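Local coordinates for protein dehalogenase-like hydrolase (Ralstonia solanacearum, PDB 3UMB) that probably catalyses the hydrolytic dehalogenation of small (S)-2-haloalkanoic acids, giving the corresponding (R)-2-hydroxyalkanoic acids and a halide ion, at residues V7-Y12 / P106-L111; G119-G124 / Y161-R166; Q174-S179 / L223-A228; C186-T189 / T194-W197. All blocks are in the same frame, centred on the assembly; numbering follows the deposited sequence.

Contact 1: V7-Y12 / P106-L111; sequences VVFDAY and PVLRQL
Phe9 and Leu108 make the closest approach between strand 6-9 and helix 104-112, with Phe9 CE1 lying 3.4 Å from Leu108 CD2. The same methyl is almost as near to the next ring atom, Leu108 CD2 being 3.5 Å from Phe9 CZ, so CD2 sits against the CE1-CZ bond and approaches the ring obliquely. A second leucine, three residues on in the helix, reaches the ring edge close to its plane, where Leu111 CD1 is 4.3 Å from Phe9 CZ. The two leucines therefore receive the far end of the ring from different directions, and the side chains of Phe9 and Leu108 run past each other in opposite senses. With CG anti to its carbonyl carbon (chi1 -64°), Phe9 sends its ring off the sheet to the helix. Around this first shell, Met219 and Leu222 of helix 219-227, together with Leu15 and Phe142, also touch Phe9, while Leu118 and Leu141 touch Leu108. The strand is held in turn by backbone hydrogen bonds from Val7 and Phe9 to Gly119 and from Val8 to Leu176 and Val178. It is an inner strand of the parallel sheet in the Rossmann-like core of the HAD superfamily, and helix 104-112 packs on one of its faces. Since all three touching residues are buried and no hydrogen bond links the segments, the contact rests on dispersion and the exclusion of water.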
# COMPACT_ATOMS: atom_id res chain seq x y z
N VAL A 7 0.67 26.42 7.53
CA VAL A 7 -0.01 25.19 7.92
C VAL A 7 -0.62 24.62 6.65
O VAL A 7 -1.36 25.31 5.95
CB VAL A 7 -1.08 25.45 9.02
CG1 VAL A 7 -1.86 24.18 9.42
CG2 VAL A 7 -0.40 26.11 10.27
N VAL A 8 -0.27 23.37 6.36
CA VAL A 8 -0.73 22.69 5.14
C VAL A 8 -1.60 21.47 5.51
O VAL A 8 -1.27 20.74 6.44
CB VAL A 8 0.48 22.28 4.25
CG1 VAL A 8 0.03 21.44 3.06
CG2 VAL A 8 1.23 23.55 3.77
N PHE A 9 -2.70 21.31 4.78
CA PHE A 9 -3.66 20.25 5.00
C PHE A 9 -3.68 19.26 3.85
O PHE A 9 -3.62 19.63 2.69
CB PHE A 9 -5.08 20.83 5.13
CG PHE A 9 -5.26 21.71 6.33
CD1 PHE A 9 -5.06 23.09 6.22
CD2 PHE A 9 -5.65 21.18 7.54
CE1 PHE A 9 -5.24 23.92 7.33
CE2 PHE A 9 -5.83 21.99 8.68
CZ PHE A 9 -5.63 23.37 8.57
N ASP A 10 -3.76 17.99 4.22
CA ASP A 10 -4.33 16.90 3.42
C ASP A 10 -5.82 17.20 3.11
O ASP A 10 -6.49 17.93 3.84
CB ASP A 10 -4.22 15.66 4.30
CG ASP A 10 -4.67 14.41 3.62
OD1 ASP A 10 -4.45 14.29 2.38
OD2 ASP A 10 -5.24 13.54 4.35
N ALA A 11 -6.34 16.64 2.05
CA ALA A 11 -7.71 16.91 1.63
C ALA A 11 -8.79 15.98 2.31
O ALA A 11 -9.47 16.34 3.31
CB ALA A 11 -7.79 16.83 0.02
N TYR A 12 -8.89 14.80 1.76
CA TYR A 12 -9.90 13.79 2.09
C TYR A 12 -9.79 13.27 3.53
O TYR A 12 -8.70 12.92 3.97
CB TYR A 12 -9.74 12.65 1.08
CG TYR A 12 -9.84 13.16 -0.34
CD1 TYR A 12 -11.00 13.82 -0.77
CD2 TYR A 12 -8.79 13.04 -1.26
CE1 TYR A 12 -11.14 14.33 -2.08
CE2 TYR A 12 -8.92 13.57 -2.61
CZ TYR A 12 -10.12 14.21 -3.01
OH TYR A 12 -10.34 14.77 -4.29
N PRO A 106 -14.47 27.55 10.64
CA PRO A 106 -14.12 28.56 11.68
C PRO A 106 -12.70 28.46 12.18
O PRO A 106 -12.03 29.50 12.38
CB PRO A 106 -15.08 28.25 12.84
CG PRO A 106 -15.85 27.01 12.46
CD PRO A 106 -15.66 26.75 11.01
N VAL A 107 -12.27 27.20 12.43
CA VAL A 107 -10.91 26.85 12.90
C VAL A 107 -9.89 27.38 11.89
O VAL A 107 -8.86 27.90 12.29
CB VAL A 107 -10.66 25.29 13.06
CG1 VAL A 107 -9.34 25.06 13.77
CG2 VAL A 107 -11.79 24.56 13.80
N LEU A 108 -10.18 27.24 10.60
CA LEU A 108 -9.30 27.81 9.59
C LEU A 108 -9.20 29.33 9.82
O LEU A 108 -8.11 29.91 9.72
CB LEU A 108 -9.79 27.45 8.16
CG LEU A 108 -9.66 25.96 7.77
CD1 LEU A 108 -10.37 25.56 6.45
CD2 LEU A 108 -8.19 25.57 7.67
N ARG A 109 -10.30 29.95 10.22
CA ARG A 109 -10.30 31.39 10.47
C ARG A 109 -9.50 31.78 11.71
O ARG A 109 -8.68 32.69 11.61
CB ARG A 109 -11.72 31.94 10.49
CG ARG A 109 -12.26 32.01 9.07
CD ARG A 109 -13.79 31.93 8.98
NE ARG A 109 -14.21 32.09 7.58
CZ ARG A 109 -15.46 31.95 7.12
NH1 ARG A 109 -16.46 31.64 7.96
NH2 ARG A 109 -15.71 32.12 5.82
N GLN A 110 -9.66 31.09 12.84
CA GLN A 110 -8.81 31.38 14.02
C GLN A 110 -7.28 31.23 13.77
O GLN A 110 -6.46 31.69 14.56
CB GLN A 110 -9.24 30.51 15.22
CG GLN A 110 -10.45 31.07 16.02
CD GLN A 110 -11.36 29.97 16.60
OE1 GLN A 110 -11.29 29.65 17.79
NE2 GLN A 110 -12.21 29.38 15.75
N LEU A 111 -6.93 30.57 12.66
CA LEU A 111 -5.53 30.41 12.19
C LEU A 111 -5.15 31.51 11.18
O LEU A 111 -4.08 32.10 11.30
CB LEU A 111 -5.31 29.04 11.53
CG LEU A 111 -5.64 27.77 12.33
CD1 LEU A 111 -5.74 26.57 11.38
CD2 LEU A 111 -4.62 27.55 13.43

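Contact 2: G119-G124 / Y161-R166; sequences GILSNG and YALAPR
Strand 118-122 and segment 161-166 come nearest at Leu121 and Ala164, with Leu121 CA 7.1 Å from Ala164 CA, a separation bridged by side chains without any hydrogen bond between the segments. Leu121 does most of this work. Its CG is anti to the backbone N (chi1 -174°), which carries the branch toward the helix, and there the two methyls meet different residues. One meets Leu163, with Leu121 CD1 at 3.9 Å from Leu163 CB. It is nearly as close to the tip of that side chain, Leu121 CD1 being 4.0 Å from Leu163 CD1, and the two leucines cross at about a right angle. The other methyl is turned to the backbone at the end of helix 158-161, Leu121 CD2 being 4.1 Å from Tyr161 CA. More loosely, Leu121 CD2 also faces Ala164 CB at 4.5 Å. In the alpha/beta/alpha sandwich of the HAD core, helix 163-168 belongs to the connection between strands 144-147 and 175-179, and it lies over the inner strands: Val8 of strand 6-9 touches both Leu121 and Ala164. The CB of Tyr161 is directed away from strand 118-122, and its ring leads to a hydroxyl bonded to Asp184 OD1. On the strand, Leu121 O accepts a hydrogen bond from Lys155 NZ, a residue just before helix 158-161.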
# COMPACT_ATOMS: atom_id res chain seq x y z
N GLY A 119 -2.39 26.14 3.27
CA GLY A 119 -2.42 25.41 2.01
C GLY A 119 -3.02 24.01 2.10
O GLY A 119 -3.16 23.45 3.21
N ILE A 120 -3.36 23.49 0.93
CA ILE A 120 -3.69 22.07 0.73
C ILE A 120 -2.59 21.37 -0.06
O ILE A 120 -2.11 21.90 -1.09
CB ILE A 120 -4.95 21.92 -0.10
CG1 ILE A 120 -6.11 22.65 0.56
CG2 ILE A 120 -5.30 20.44 -0.28
CD1 ILE A 120 -7.43 22.45 -0.18
N LEU A 121 -2.19 20.18 0.41
CA LEU A 121 -1.33 19.26 -0.37
C LEU A 121 -2.01 17.90 -0.47
O LEU A 121 -2.21 17.23 0.55
CB LEU A 121 0.06 19.12 0.23
CG LEU A 121 1.04 18.28 -0.62
CD1 LEU A 121 1.33 18.98 -1.97
CD2 LEU A 121 2.33 18.00 0.14
N SER A 122 -2.36 17.51 -1.70
CA SER A 122 -3.27 16.42 -1.95
C SER A 122 -2.83 15.48 -3.06
O SER A 122 -2.25 15.90 -4.07
CB SER A 122 -4.64 16.98 -2.32
OG SER A 122 -5.52 15.93 -2.73
N ASN A 123 -3.12 14.20 -2.88
CA ASN A 123 -2.87 13.20 -3.91
C ASN A 123 -3.80 13.57 -5.09
O ASN A 123 -3.56 13.24 -6.26
CB ASN A 123 -3.16 11.77 -3.38
CG ASN A 123 -1.94 11.08 -2.72
OD1 ASN A 123 -0.78 11.50 -2.86
ND2 ASN A 123 -2.20 9.99 -2.00
N GLY A 124 -4.85 14.31 -4.75
CA GLY A 124 -5.82 14.76 -5.73
C GLY A 124 -5.20 15.49 -6.90
O GLY A 124 -4.46 16.44 -6.72
N TYR A 161 5.99 15.52 -0.91
CA TYR A 161 6.12 16.33 0.31
C TYR A 161 6.86 17.65 -0.02
O TYR A 161 6.42 18.75 0.40
CB TYR A 161 6.81 15.56 1.45
CG TYR A 161 5.94 14.44 2.04
CD1 TYR A 161 4.65 14.72 2.58
CD2 TYR A 161 6.39 13.14 2.09
CE1 TYR A 161 3.83 13.70 3.10
CE2 TYR A 161 5.58 12.10 2.63
CZ TYR A 161 4.29 12.39 3.13
OH TYR A 161 3.53 11.37 3.66
N ALA A 162 7.88 17.56 -0.86
CA ALA A 162 8.67 18.73 -1.18
C ALA A 162 7.89 19.85 -1.80
O ALA A 162 8.37 20.97 -1.76
CB ALA A 162 9.87 18.40 -2.05
N LEU A 163 6.72 19.58 -2.36
CA LEU A 163 5.95 20.65 -2.98
C LEU A 163 5.63 21.80 -1.98
O LEU A 163 5.56 22.96 -2.39
CB LEU A 163 4.65 20.14 -3.68
CG LEU A 163 4.77 19.30 -4.97
CD1 LEU A 163 3.47 18.54 -5.30
CD2 LEU A 163 5.21 20.13 -6.14
N ALA A 164 5.45 21.50 -0.70
CA ALA A 164 4.91 22.52 0.20
C ALA A 164 5.98 23.49 0.67
O ALA A 164 5.78 24.69 0.57
CB ALA A 164 4.15 21.92 1.35
N PRO A 165 7.15 23.00 1.10
CA PRO A 165 8.21 23.98 1.30
C PRO A 165 8.42 24.90 0.09
O PRO A 165 8.53 26.12 0.28
CB PRO A 165 9.42 23.12 1.59
CG PRO A 165 8.80 21.95 2.36
CD PRO A 165 7.57 21.66 1.56
N ARG A 166 8.38 24.36 -1.14
CA ARG A 166 8.62 25.17 -2.33
C ARG A 166 7.65 26.25 -2.50
O ARG A 166 8.06 27.37 -2.72
CB ARG A 166 8.57 24.39 -3.64
CG ARG A 166 9.94 23.98 -4.10
CD ARG A 166 10.06 23.95 -5.64
NE ARG A 166 9.16 22.99 -6.26
CZ ARG A 166 9.20 21.70 -6.02
NH1 ARG A 166 10.09 21.20 -5.16
NH2 ARG A 166 8.38 20.90 -6.66

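Contact 3: Q174-S179 / L223-A228; sequences QILFVS and LQFVQA
Leu176 of strand 175-179 packs against Phe225 and Val226 of helix 219-227, and every close approach between the segments is apolar. Its two methyls sit almost symmetrically about one ring atom: Leu176 CD1 is 3.9 Å from Phe225 CE2, and Leu176 CD2 lies at the same 3.9 Å from Phe225 CE2. CD1 approaches the ring obliquely. CD2 has a second neighbour, for Leu176 CD2 is also 3.9 Å from Val226 CG2, so this methyl fits between adjacent residues of the helix. The torsions account for the fit: Leu176 extends with CG anti to the backbone N (chi1 180°) and Phe225 does likewise (chi1 157°), so that the two side chains meet between strand and helix. The nearest backbone pair is Leu176 CA and Val226 CA, 8.8 Å apart. Aromatic contacts extend the patch, since the Phe225 ring meets that of Phe196 on strand 194-198 with the planes at about 45°. Aliphatic neighbours add Leu111 of helix 104-112, touched by Val226, and Val7 of strand 6-9, touched by Leu176.

Hydrogen bonds serve the frame and not the interface. Leu176 is paired through its backbone with Ala6, while Gln227 N donates to Leu223 O at 3.2 Å within the helix. In this Rossmann-like fold the contact thus sets the C-terminal helix on the sheet face that also carries helix 104-112. With Leu176 buried but Phe225 and Val226 partly exposed, its chemistry implies an apolar contact at the border of the core, held by dispersion and burial, without directional bonds between strand and helix.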
# COMPACT_ATOMS: atom_id res chain seq x y z
N GLN A 174 9.30 24.59 9.46
CA GLN A 174 8.45 25.73 9.81
C GLN A 174 7.03 25.63 9.24
O GLN A 174 6.28 26.60 9.32
CB GLN A 174 9.12 27.03 9.31
CG GLN A 174 10.48 27.33 9.98
CD GLN A 174 11.25 28.48 9.31
OE1 GLN A 174 10.66 29.37 8.67
NE2 GLN A 174 12.58 28.45 9.45
N ILE A 175 6.68 24.51 8.63
CA ILE A 175 5.31 24.28 8.17
C ILE A 175 4.71 23.25 9.11
O ILE A 175 5.36 22.29 9.49
CB ILE A 175 5.28 23.80 6.69
CG1 ILE A 175 5.92 24.87 5.79
CG2 ILE A 175 3.84 23.52 6.22
CD1 ILE A 175 5.85 24.58 4.29
N LEU A 176 3.48 23.51 9.56
CA LEU A 176 2.71 22.49 10.27
C LEU A 176 1.93 21.69 9.23
O LEU A 176 1.10 22.22 8.47
CB LEU A 176 1.76 23.07 11.32
CG LEU A 176 0.94 22.00 12.06
CD1 LEU A 176 1.82 21.02 12.88
CD2 LEU A 176 -0.10 22.66 12.95
N PHE A 177 2.20 20.39 9.23
CA PHE A 177 1.58 19.48 8.29
C PHE A 177 0.47 18.72 9.01
O PHE A 177 0.71 18.02 10.00
CB PHE A 177 2.62 18.51 7.75
CG PHE A 177 2.06 17.59 6.72
CD1 PHE A 177 2.03 17.97 5.38
CD2 PHE A 177 1.48 16.38 7.09
CE1 PHE A 177 1.44 17.13 4.43
CE2 PHE A 177 0.90 15.54 6.16
CZ PHE A 177 0.89 15.89 4.81
N VAL A 178 -0.73 18.82 8.48
CA VAL A 178 -1.92 18.22 9.06
C VAL A 178 -2.53 17.18 8.14
O VAL A 178 -2.82 17.46 6.98
CB VAL A 178 -2.99 19.30 9.34
CG1 VAL A 178 -4.26 18.67 9.96
CG2 VAL A 178 -2.39 20.39 10.24
N SER A 179 -2.69 15.97 8.67
CA SER A 179 -3.36 14.85 7.94
C SER A 179 -4.24 14.00 8.84
O SER A 179 -3.98 13.89 10.01
CB SER A 179 -2.33 13.90 7.33
OG SER A 179 -3.02 13.03 6.42
N LEU A 223 -6.40 23.33 16.29
CA LEU A 223 -6.45 24.71 16.80
C LEU A 223 -5.90 24.79 18.22
O LEU A 223 -5.02 25.63 18.49
CB LEU A 223 -7.89 25.24 16.77
CG LEU A 223 -8.11 26.76 16.82
CD1 LEU A 223 -7.19 27.56 15.88
CD2 LEU A 223 -9.59 27.07 16.53
N GLN A 224 -6.38 23.92 19.12
CA GLN A 224 -5.90 23.89 20.51
C GLN A 224 -4.37 23.97 20.44
O GLN A 224 -3.76 24.85 21.03
CB GLN A 224 -6.28 22.58 21.23
CG GLN A 224 -7.45 22.58 22.25
CD GLN A 224 -7.52 21.26 23.13
OE1 GLN A 224 -7.99 20.19 22.67
NE2 GLN A 224 -7.06 21.36 24.38
N PHE A 225 -3.79 23.05 19.66
CA PHE A 225 -2.35 22.75 19.68
C PHE A 225 -1.48 23.88 19.16
O PHE A 225 -0.41 24.15 19.72
CB PHE A 225 -2.11 21.46 18.87
CG PHE A 225 -0.71 21.30 18.33
CD1 PHE A 225 0.25 20.60 19.04
CD2 PHE A 225 -0.38 21.82 17.09
CE1 PHE A 225 1.53 20.44 18.54
CE2 PHE A 225 0.91 21.65 16.58
CZ PHE A 225 1.86 20.97 17.31
N VAL A 226 -1.93 24.52 18.09
CA VAL A 226 -1.22 25.66 17.52
C VAL A 226 -1.15 26.78 18.59
O VAL A 226 -0.05 27.18 19.04
CB VAL A 226 -1.92 26.20 16.22
CG1 VAL A 226 -1.08 27.30 15.57
CG2 VAL A 226 -2.17 25.08 15.21
N GLN A 227 -2.33 27.23 19.02
CA GLN A 227 -2.47 28.28 20.04
C GLN A 227 -1.53 28.06 21.25
O GLN A 227 -0.91 29.02 21.72
CB GLN A 227 -3.95 28.46 20.45
CG GLN A 227 -4.77 29.27 19.41
CD GLN A 227 -6.30 29.05 19.46
OE1 GLN A 227 -6.79 28.11 20.10
NE2 GLN A 227 -7.05 29.92 18.78
N ALA A 228 -1.35 26.82 21.70
CA ALA A 228 -0.36 26.51 22.74
C ALA A 228 1.08 26.95 22.38
O ALA A 228 1.85 26.25 21.70
CB ALA A 228 -0.40 25.03 23.10

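Contact 4: C186-T189 / T194-W197; sequences CGAT and TTFW
Two groups grip Thr189 OG1: Thr195 OG1 donates a hydrogen bond to Thr189 OG1 at 2.8 Å, and the same oxygen is also bonded to Ala185 O, one turn earlier in its own helix. The bond between the threonines joins the last two elements of a beta-alpha-beta unit, strand 175-179, helix 182-191 and strand 194-198, in the parallel sheet of the HAD core. Only four residues separate the segments, and the backbones are close, with Thr189 CA and Thr195 CA 6.0 Å apart. The side chains of the two threonines cross at about a right angle.

Thr195 divides its two branches between different tasks. A chi1 of 67° puts OG1 between the backbone N and the carbonyl carbon, facing Thr189, and leaves CG2 anti to the carbonyl carbon, against the helix. There Thr195 CG2 touches Ala188 CB at 3.5 Å, with the alanine CB directed at the strand. The same methyl has a second neighbour, Thr195 CG2 being 3.5 Å from Thr189 OG1, so it lies beside the hydrogen bond as well as against the alanine. Thr195 OG1 has a further, weak bond with Ala213 N, which would help fix the hydroxyl of this buried residue.

Phe177 of the first strand touches both Ala188 and Thr195, so all three elements of the unit meet here. Phe196 points to the other face of the sheet, where it touches Asp221 and Leu222 of helix 219-227. At the following position, Trp197 NE1 is hydrogen-bonded to Ser180 O.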
# COMPACT_ATOMS: atom_id res chain seq x y z
N CYS A 186 3.07 10.40 9.55
CA CYS A 186 4.37 9.75 9.78
C CYS A 186 5.36 10.02 8.65
O CYS A 186 6.55 10.27 8.88
CB CYS A 186 4.15 8.24 9.91
SG CYS A 186 3.45 7.73 11.52
N GLY A 187 4.87 9.95 7.41
CA GLY A 187 5.72 10.24 6.25
C GLY A 187 6.16 11.70 6.28
O GLY A 187 7.32 12.01 5.94
N ALA A 188 5.25 12.60 6.69
CA ALA A 188 5.58 14.02 6.76
C ALA A 188 6.59 14.31 7.83
O ALA A 188 7.45 15.16 7.65
CB ALA A 188 4.36 14.83 6.95
N THR A 189 6.53 13.59 8.94
CA THR A 189 7.48 13.77 10.00
C THR A 189 8.87 13.36 9.56
O THR A 189 9.87 13.98 9.96
CB THR A 189 7.07 12.93 11.23
OG1 THR A 189 5.68 13.17 11.53
CG2 THR A 189 7.94 13.24 12.45
N THR A 194 6.74 19.78 11.04
CA THR A 194 6.04 19.63 12.31
C THR A 194 4.70 19.09 11.89
O THR A 194 4.03 19.69 11.05
CB THR A 194 5.78 20.98 13.05
OG1 THR A 194 7.01 21.70 13.20
CG2 THR A 194 5.14 20.72 14.43
N THR A 195 4.29 17.96 12.44
CA THR A 195 3.05 17.38 11.98
C THR A 195 2.02 17.19 13.10
O THR A 195 2.35 16.88 14.24
CB THR A 195 3.33 16.01 11.33
OG1 THR A 195 3.78 15.13 12.34
CG2 THR A 195 4.39 16.11 10.26
N PHE A 196 0.75 17.30 12.72
CA PHE A 196 -0.35 17.02 13.58
C PHE A 196 -1.24 15.97 12.91
O PHE A 196 -1.63 16.14 11.76
CB PHE A 196 -1.16 18.30 13.82
CG PHE A 196 -2.29 18.13 14.79
CD1 PHE A 196 -2.08 18.39 16.16
CD2 PHE A 196 -3.54 17.72 14.36
CE1 PHE A 196 -3.10 18.21 17.08
CE2 PHE A 196 -4.60 17.54 15.30
CZ PHE A 196 -4.36 17.80 16.66
N TRP A 197 -1.63 14.94 13.65
CA TRP A 197 -2.47 13.88 13.13
C TRP A 197 -3.90 14.00 13.67
O TRP A 197 -4.12 13.81 14.87
CB TRP A 197 -1.85 12.52 13.52
CG TRP A 197 -2.64 11.32 13.08
CD1 TRP A 197 -3.41 11.19 11.96
CD2 TRP A 197 -2.69 10.05 13.75
NE1 TRP A 197 -3.98 9.91 11.90
CE2 TRP A 197 -3.54 9.20 12.99
CE3 TRP A 197 -2.10 9.54 14.91
CZ2 TRP A 197 -3.80 7.90 13.36
CZ3 TRP A 197 -2.38 8.24 15.27
CH2 TRP A 197 -3.21 7.44 14.49

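How the contacts relate
All four contacts lean on one parallel sheet, from its two faces. Contacts 1 and 3 lie on the face of helices 104-112 and 219-227, which touch each other where Val107 CG1 comes within 3.3 Å of Leu223 CB. Contacts 2 and 4 lie on the opposite face and meet where Tyr161 packs on Gly187 and Ala188. Backbone pairing ties neighbouring strands together within the sheet, as where Phe177 N bonds to Thr194 O at 2.7 Å. Contacts 1, 2 and 4 are buried, whereas contact 3 is partly exposed near the C-terminus. Contacts 1 to 3 are purely apolar strand-helix packing; in contact 4, nested within the loop closed by contact 3, a hydroxyl pair joins helix to strand inside one beta-alpha-beta unit.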